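Local coordinates for protein cryptochrome DASH (Arabidopsis thaliana, PDB 2J4D) that repairs cyclobutane pyrimidine dimers in single-stranded DNA, binds FAD and a folate antenna, and may also act as a blue-light photoreceptor, at residues Pro123-Ala131 and Val152-Val163; Cys205-Ile213 and Ser298-Val306. One frame throughout, in Å; residues are numbered along the deposited sequence.

How the contacts relate
Contact 1 and contact 2 lie apart, with about 32 Å between their centres and about 16 Å between their nearest atoms. They share no helix or strand. Contact 1 joins two helices of the alpha/beta domain and is mostly buried. It has no hydrogen bond between its segments and rests on proline, valine, leucine and a glycine. Contact 2 is only partly buried. It fixes an irregular segment, 205-213, to the start of helix 299-312, farther along the chain. Its chemistry is largely polar, with a carboxylate, arginines and water, beside one aliphatic-aromatic contact. Here the helix pair meets by shape, and segment 205-213 is held by bonds.

Contact 1. Residues Pro123-Ala131 and Val152-Val163; sequences PEEILPSLA and VERLVNQGLKRV
Pro128 of helix 123-131 packs on Gly159 of helix 152-161. The proline ring puts CG 3.6 Å from Gly159 C. A beta carbon on Gly159 would run into that ring. Pro128 also kinks its own helix, because its N has no hydrogen to give to the turn before. The backbones come closest one turn earlier, with Glu124 CA 4.0 Å from Val156 CA. The axes come within 8.1 Å and cross at -33°, both helices running roughly the same way.

Apolar contacts fill the rest of the groove. Val156 is set between Pro123 and Leu127. Its CG2 meets Pro123 CB at 3.8 Å, and its CG1, anti to the backbone N (chi1 168°), meets Leu127 CD1 at 3.9 Å. Farther along, Leu160 sends CD2 to Ala131 CB at 3.9 Å. Leu160 CD2 also lies 3.7 Å from Pro128 CA. Beneath the helices, Pro123, Leu127 and Val152 reach Trp45 of strand 41-46, and Leu160 reaches Leu169 of strand 168-172.

One charged side chain runs through the contact: Glu124 lies alongside Leu155. The bend at chi2 (-95°) lays its carboxylate beside the leucine, with Glu124 OE2 3.5 Å from Leu155 CD1. The carboxylate is not bonded across the helices; OE2 forms a salt bridge with Arg77.

These are neighbouring helices on one face of the parallel sheet of the photolyase alpha/beta domain. No hydrogen bond joins them, so their alignment depends on close-fitting shapes, with the charge of Glu124 met from outside the pair.

Contact 2. Residues Cys205-Ile213 and Ser298-Val306; sequences CSIRSSTRI and SPRFIYEEV
Glu304 reaches from helix 299-306 to segment 205-213 and takes two bonds from Ser210 on one oxygen. Ser210 N gives a fairly straight bond to Glu304 OE1 at 2.6 Å. Ser210 OG gives another to Glu304 OE1, also 2.6 Å, from the opposite face of the carboxylate plane. The hydroxyl reaches it because OG sits between the backbone N and the carbonyl carbon (chi1 67°).

Arg212 comes to the carboxylate from the opposite direction. Its NH2 makes a salt bridge to Glu304 OE2 at 2.9 Å, a weak hydrogen bond, with the two flat groups turned 40° from each other. Its NE bonds in the guanidinium plane to Ser210 O, nearly straight at 175°, which steadies the group. A glutamine in place of Glu304 would probably leave Arg212 without its charge partner and weaken the hold on Ser210.

Arg300 runs along the backbone of 208-210, with its CD 3.5 Å from Arg208 O. Ser209 O stands over one face of its guanidinium, and its NH2 forms salt bridges with Asp54 and Asp56. A water donates to both Arg208 O and Arg300 O, tying the two backbones.

Ile207 covers the Tyr303 ring in a CH-pi contact. Its CD1 stands over the centre of one face, 3.6 Å from the centroid, and its CG2 lies 3.6 Å from Tyr303 CD2.

The segment follows helix 194-204 and crosses the first turns of helix 299-312. The carboxylate tie fixes this irregular chain, consistent with the long interdomain linker of class-1 photolyases, to a helix. Tyr26 of helix 12-26 touches Ser210, Arg212 and Glu304. Phe301 and Val306 pack on helix 252-265, and Phe301 lies near Phe288, probably an FAD-binding residue. Ile302 and Val306 pack on helix 317-339, where Tyr303 also touches Leu323.

Contact 1. Residues Pro123-Ala131 and Val152-Val163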
# COMPACT_ATOMS: atom_id res chain seq x y z
N PRO A 123 -20.42 2.06 4.35
CA PRO A 123 -20.60 3.16 3.40
C PRO A 123 -21.98 3.14 2.75
O PRO A 123 -22.59 4.19 2.52
CB PRO A 123 -19.50 2.89 2.36
CG PRO A 123 -18.43 2.24 3.17
CD PRO A 123 -19.21 1.28 4.04
N GLU A 124 -22.48 1.94 2.44
CA GLU A 124 -23.78 1.81 1.79
C GLU A 124 -24.93 2.23 2.69
O GLU A 124 -26.06 2.39 2.23
CB GLU A 124 -24.02 0.37 1.28
CG GLU A 124 -24.06 -0.69 2.36
CD GLU A 124 -22.71 -1.37 2.56
OE1 GLU A 124 -21.67 -0.69 2.44
OE2 GLU A 124 -22.69 -2.59 2.85
N GLU A 125 -24.65 2.40 3.98
CA GLU A 125 -25.69 2.84 4.91
C GLU A 125 -25.47 4.32 5.23
O GLU A 125 -26.42 5.11 5.25
CB GLU A 125 -25.67 1.98 6.18
CG GLU A 125 -26.26 0.59 5.94
CD GLU A 125 -26.08 -0.38 7.10
OE1 GLU A 125 -25.59 0.03 8.17
OE2 GLU A 125 -26.45 -1.57 6.94
N ILE A 126 -24.22 4.70 5.44
CA ILE A 126 -23.89 6.08 5.78
C ILE A 126 -24.06 7.08 4.63
O ILE A 126 -24.68 8.13 4.80
CB ILE A 126 -22.44 6.19 6.28
CG1 ILE A 126 -22.30 5.46 7.62
CG2 ILE A 126 -22.03 7.65 6.41
CD1 ILE A 126 -20.87 5.21 8.03
N LEU A 127 -23.51 6.74 3.46
CA LEU A 127 -23.57 7.64 2.32
C LEU A 127 -24.96 7.99 1.79
O LEU A 127 -25.25 9.16 1.56
CB LEU A 127 -22.68 7.11 1.19
CG LEU A 127 -21.20 6.94 1.60
CD1 LEU A 127 -20.43 6.29 0.45
CD2 LEU A 127 -20.60 8.29 1.95
N PRO A 128 -25.84 7.00 1.58
CA PRO A 128 -27.17 7.36 1.08
C PRO A 128 -27.88 8.31 2.04
O PRO A 128 -28.60 9.21 1.62
CB PRO A 128 -27.88 6.02 0.96
CG PRO A 128 -26.76 5.07 0.67
CD PRO A 128 -25.69 5.54 1.66
N SER A 129 -27.66 8.10 3.34
CA SER A 129 -28.27 8.92 4.37
C SER A 129 -27.77 10.36 4.30
O SER A 129 -28.56 11.31 4.36
CB SER A 129 -27.95 8.34 5.75
OG SER A 129 -28.51 9.14 6.77
N LEU A 130 -26.45 10.52 4.18
CA LEU A 130 -25.87 11.85 4.08
C LEU A 130 -26.31 12.53 2.80
O LEU A 130 -26.57 13.74 2.80
CB LEU A 130 -24.34 11.78 4.13
CG LEU A 130 -23.70 11.36 5.46
CD1 LEU A 130 -22.20 11.13 5.27
CD2 LEU A 130 -23.95 12.45 6.51
N ALA A 131 -26.39 11.77 1.71
CA ALA A 131 -26.80 12.35 0.43
C ALA A 131 -28.20 12.94 0.54
O ALA A 131 -28.45 14.06 0.07
CB ALA A 131 -26.76 11.29 -0.66
N VAL A 152 -18.85 -3.22 -2.40
CA VAL A 152 -19.27 -2.06 -1.63
C VAL A 152 -19.72 -0.95 -2.59
O VAL A 152 -20.68 -0.24 -2.30
CB VAL A 152 -18.14 -1.56 -0.71
CG1 VAL A 152 -18.56 -0.26 -0.02
CG2 VAL A 152 -17.83 -2.63 0.33
N GLU A 153 -19.05 -0.80 -3.73
CA GLU A 153 -19.45 0.20 -4.72
C GLU A 153 -20.88 -0.09 -5.16
O GLU A 153 -21.72 0.81 -5.28
CB GLU A 153 -18.52 0.17 -5.93
CG GLU A 153 -17.09 0.56 -5.60
CD GLU A 153 -16.12 0.37 -6.75
OE1 GLU A 153 -16.51 -0.20 -7.80
OE2 GLU A 153 -14.95 0.78 -6.60
N ARG A 154 -21.16 -1.37 -5.41
CA ARG A 154 -22.49 -1.80 -5.83
C ARG A 154 -23.52 -1.47 -4.75
O ARG A 154 -24.58 -0.92 -5.03
CB ARG A 154 -22.50 -3.31 -6.09
CG ARG A 154 -23.90 -3.89 -6.33
CD ARG A 154 -23.85 -5.42 -6.46
NE ARG A 154 -23.55 -6.08 -5.18
CZ ARG A 154 -24.45 -6.35 -4.24
NH1 ARG A 154 -25.72 -6.01 -4.42
NH2 ARG A 154 -24.08 -6.94 -3.12
N LEU A 155 -23.21 -1.81 -3.50
CA LEU A 155 -24.15 -1.56 -2.41
C LEU A 155 -24.40 -0.07 -2.20
O LEU A 155 -25.53 0.34 -1.91
CB LEU A 155 -23.64 -2.23 -1.13
CG LEU A 155 -23.69 -3.76 -1.26
CD1 LEU A 155 -22.83 -4.39 -0.19
CD2 LEU A 155 -25.13 -4.27 -1.16
N VAL A 156 -23.36 0.74 -2.36
CA VAL A 156 -23.53 2.19 -2.22
C VAL A 156 -24.37 2.73 -3.37
O VAL A 156 -25.28 3.54 -3.18
CB VAL A 156 -22.15 2.91 -2.21
CG1 VAL A 156 -22.34 4.42 -2.36
CG2 VAL A 156 -21.43 2.62 -0.90
N ASN A 157 -24.08 2.27 -4.58
CA ASN A 157 -24.82 2.72 -5.75
C ASN A 157 -26.31 2.37 -5.60
O ASN A 157 -27.18 3.20 -5.88
CB ASN A 157 -24.25 2.09 -7.01
CG ASN A 157 -24.70 2.79 -8.27
OD1 ASN A 157 -24.76 4.01 -8.31
ND2 ASN A 157 -25.00 2.02 -9.30
N GLN A 158 -26.61 1.15 -5.17
CA GLN A 158 -28.00 0.73 -4.99
C GLN A 158 -28.66 1.45 -3.82
O GLN A 158 -29.87 1.69 -3.82
CB GLN A 158 -28.06 -0.79 -4.80
CG GLN A 158 -27.60 -1.55 -6.05
CD GLN A 158 -27.64 -3.06 -5.92
OE1 GLN A 158 -27.79 -3.61 -4.82
NE2 GLN A 158 -27.48 -3.75 -7.04
N GLY A 159 -27.86 1.82 -2.83
CA GLY A 159 -28.38 2.53 -1.67
C GLY A 159 -28.83 3.93 -2.08
O GLY A 159 -29.87 4.42 -1.63
N LEU A 160 -28.05 4.56 -2.95
CA LEU A 160 -28.36 5.90 -3.44
C LEU A 160 -29.62 5.89 -4.32
O LEU A 160 -30.43 6.82 -4.25
CB LEU A 160 -27.18 6.47 -4.23
CG LEU A 160 -25.92 6.75 -3.41
CD1 LEU A 160 -24.75 7.05 -4.34
CD2 LEU A 160 -26.17 7.93 -2.48
N LYS A 161 -29.77 4.86 -5.15
CA LYS A 161 -30.94 4.76 -6.01
C LYS A 161 -32.18 4.57 -5.17
O LYS A 161 -33.24 5.10 -5.46
CB LYS A 161 -30.83 3.57 -6.96
CG LYS A 161 -30.14 3.88 -8.25
CD LYS A 161 -29.78 2.61 -8.96
CE LYS A 161 -28.79 2.89 -10.08
NZ LYS A 161 -28.15 1.64 -10.56
N ARG A 162 -32.04 3.77 -4.13
CA ARG A 162 -33.15 3.49 -3.27
C ARG A 162 -33.64 4.74 -2.52
O ARG A 162 -34.65 4.66 -1.82
CB ARG A 162 -32.75 2.35 -2.35
CG ARG A 162 -33.50 2.22 -1.06
CD ARG A 162 -33.25 0.83 -0.51
NE ARG A 162 -31.90 0.64 0.02
CZ ARG A 162 -30.97 -0.16 -0.50
NH1 ARG A 162 -31.23 -0.87 -1.60
NH2 ARG A 162 -29.79 -0.29 0.09
N VAL A 163 -32.95 5.88 -2.64
CA VAL A 163 -33.46 7.09 -1.97
C VAL A 163 -33.87 8.07 -3.06
O VAL A 163 -34.19 9.23 -2.79
CB VAL A 163 -32.44 7.79 -0.99
CG1 VAL A 163 -31.93 6.80 0.05
CG2 VAL A 163 -31.30 8.45 -1.76

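Contact 2. Residues Cys205-Ile213 and Ser298-Val306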
# COMPACT_ATOMS: atom_id res chain seq x y z
N CYS A 205 2.74 4.78 -24.40
CA CYS A 205 1.99 5.64 -23.49
C CYS A 205 2.82 6.73 -22.86
O CYS A 205 4.05 6.66 -22.81
CB CYS A 205 1.39 4.83 -22.34
SG CYS A 205 0.39 3.45 -22.83
N SER A 206 2.12 7.74 -22.36
CA SER A 206 2.73 8.86 -21.67
C SER A 206 2.13 8.84 -20.26
O SER A 206 1.03 8.32 -20.05
CB SER A 206 2.37 10.19 -22.34
OG SER A 206 3.05 10.34 -23.57
N ILE A 207 2.86 9.40 -19.31
CA ILE A 207 2.38 9.49 -17.94
C ILE A 207 1.77 10.88 -17.82
O ILE A 207 2.40 11.87 -18.19
CB ILE A 207 3.55 9.34 -16.93
CG1 ILE A 207 4.12 7.92 -17.02
CG2 ILE A 207 3.06 9.62 -15.51
CD1 ILE A 207 5.34 7.70 -16.15
N ARG A 208 0.54 10.97 -17.34
CA ARG A 208 -0.12 12.27 -17.21
C ARG A 208 0.50 13.11 -16.10
O ARG A 208 0.98 12.57 -15.10
CB ARG A 208 -1.61 12.09 -16.90
CG ARG A 208 -2.37 11.26 -17.93
CD ARG A 208 -3.83 11.16 -17.54
NE ARG A 208 -4.62 10.36 -18.47
CZ ARG A 208 -5.95 10.30 -18.46
NH1 ARG A 208 -6.63 11.00 -17.57
NH2 ARG A 208 -6.59 9.55 -19.34
N SER A 209 0.48 14.43 -16.28
CA SER A 209 0.98 15.35 -15.26
C SER A 209 0.05 15.15 -14.07
O SER A 209 -1.10 14.74 -14.24
CB SER A 209 0.87 16.80 -15.75
OG SER A 209 1.64 17.01 -16.92
N SER A 210 0.54 15.44 -12.87
CA SER A 210 -0.31 15.28 -11.70
C SER A 210 -1.38 16.37 -11.74
O SER A 210 -1.14 17.46 -12.28
CB SER A 210 0.53 15.37 -10.42
OG SER A 210 1.04 16.67 -10.24
N THR A 211 -2.55 16.07 -11.21
CA THR A 211 -3.64 17.05 -11.19
C THR A 211 -3.39 18.13 -10.14
O THR A 211 -3.09 17.83 -8.98
CB THR A 211 -4.99 16.34 -10.91
OG1 THR A 211 -5.28 15.44 -11.99
CG2 THR A 211 -6.12 17.35 -10.79
N ARG A 212 -3.48 19.40 -10.56
CA ARG A 212 -3.26 20.52 -9.66
C ARG A 212 -4.53 20.85 -8.89
O ARG A 212 -5.60 20.96 -9.47
CB ARG A 212 -2.80 21.76 -10.44
CG ARG A 212 -1.57 21.53 -11.28
CD ARG A 212 -0.50 20.79 -10.50
NE ARG A 212 0.20 19.83 -11.35
CZ ARG A 212 1.47 19.93 -11.72
NH1 ARG A 212 2.20 20.97 -11.31
NH2 ARG A 212 2.00 19.01 -12.51
N ILE A 213 -4.38 21.02 -7.59
CA ILE A 213 -5.50 21.28 -6.70
C ILE A 213 -5.45 22.71 -6.16
O ILE A 213 -4.40 23.18 -5.71
CB ILE A 213 -5.47 20.31 -5.50
CG1 ILE A 213 -5.45 18.85 -5.99
CG2 ILE A 213 -6.66 20.56 -4.59
CD1 ILE A 213 -6.67 18.42 -6.81
N SER A 298 0.84 9.73 -4.55
CA SER A 298 0.49 9.07 -5.79
C SER A 298 1.69 8.97 -6.72
O SER A 298 2.62 9.77 -6.65
CB SER A 298 -0.62 9.86 -6.48
OG SER A 298 -0.12 11.09 -6.96
N PRO A 299 1.67 7.97 -7.62
CA PRO A 299 2.76 7.76 -8.57
C PRO A 299 2.96 8.90 -9.57
O PRO A 299 4.08 9.10 -10.03
CB PRO A 299 2.40 6.43 -9.23
CG PRO A 299 0.93 6.34 -9.08
CD PRO A 299 0.67 6.89 -7.71
N ARG A 300 1.91 9.64 -9.90
CA ARG A 300 2.09 10.74 -10.84
C ARG A 300 2.93 11.80 -10.16
O ARG A 300 3.78 12.43 -10.79
CB ARG A 300 0.75 11.31 -11.32
CG ARG A 300 0.02 10.33 -12.22
CD ARG A 300 -1.20 10.95 -12.87
NE ARG A 300 -2.14 11.48 -11.89
CZ ARG A 300 -3.45 11.53 -12.07
NH1 ARG A 300 -3.98 11.07 -13.20
NH2 ARG A 300 -4.24 12.03 -11.13
N PHE A 301 2.70 11.99 -8.86
CA PHE A 301 3.48 12.95 -8.08
C PHE A 301 4.94 12.47 -8.02
O PHE A 301 5.87 13.23 -8.28
CB PHE A 301 2.90 13.06 -6.67
CG PHE A 301 3.85 13.65 -5.66
CD1 PHE A 301 4.27 14.97 -5.77
CD2 PHE A 301 4.33 12.87 -4.61
CE1 PHE A 301 5.16 15.51 -4.84
CE2 PHE A 301 5.22 13.41 -3.67
CZ PHE A 301 5.63 14.73 -3.79
N ILE A 302 5.12 11.20 -7.67
CA ILE A 302 6.47 10.65 -7.57
C ILE A 302 7.23 10.80 -8.89
O ILE A 302 8.40 11.17 -8.91
CB ILE A 302 6.44 9.15 -7.17
CG1 ILE A 302 5.89 9.00 -5.75
CG2 ILE A 302 7.87 8.55 -7.22
CD1 ILE A 302 5.50 7.58 -5.36
N TYR A 303 6.54 10.54 -10.00
CA TYR A 303 7.15 10.66 -11.32
C TYR A 303 7.64 12.09 -11.59
O TYR A 303 8.75 12.29 -12.10
CB TYR A 303 6.16 10.25 -12.41
CG TYR A 303 6.68 10.44 -13.81
CD1 TYR A 303 7.80 9.73 -14.27
CD2 TYR A 303 6.08 11.35 -14.69
CE1 TYR A 303 8.30 9.92 -15.56
CE2 TYR A 303 6.58 11.54 -15.98
CZ TYR A 303 7.68 10.83 -16.41
OH TYR A 303 8.19 11.03 -17.67
N GLU A 304 6.83 13.07 -11.24
CA GLU A 304 7.24 14.45 -11.45
C GLU A 304 8.44 14.81 -10.59
O GLU A 304 9.28 15.61 -11.00
CB GLU A 304 6.07 15.40 -11.20
CG GLU A 304 5.04 15.36 -12.32
CD GLU A 304 4.09 16.54 -12.30
OE1 GLU A 304 2.89 16.32 -12.06
OE2 GLU A 304 4.54 17.68 -12.54
N GLU A 305 8.52 14.24 -9.39
CA GLU A 305 9.65 14.50 -8.50
C GLU A 305 10.90 13.86 -9.10
O GLU A 305 11.99 14.43 -9.04
CB GLU A 305 9.37 13.94 -7.11
CG GLU A 305 8.37 14.76 -6.31
CD GLU A 305 8.89 16.15 -5.97
OE1 GLU A 305 9.96 16.24 -5.32
OE2 GLU A 305 8.25 17.15 -6.34
N VAL A 306 10.73 12.67 -9.67
CA VAL A 306 11.85 11.97 -10.32
C VAL A 306 12.32 12.79 -11.54
O VAL A 306 13.53 12.90 -11.80
CB VAL A 306 11.43 10.56 -10.80
CG1 VAL A 306 12.51 9.97 -11.72
CG2 VAL A 306 11.22 9.63 -9.61
O HOH W 1 3.27 13.16 -13.65
O HOH W 2 -6.12 12.37 -14.85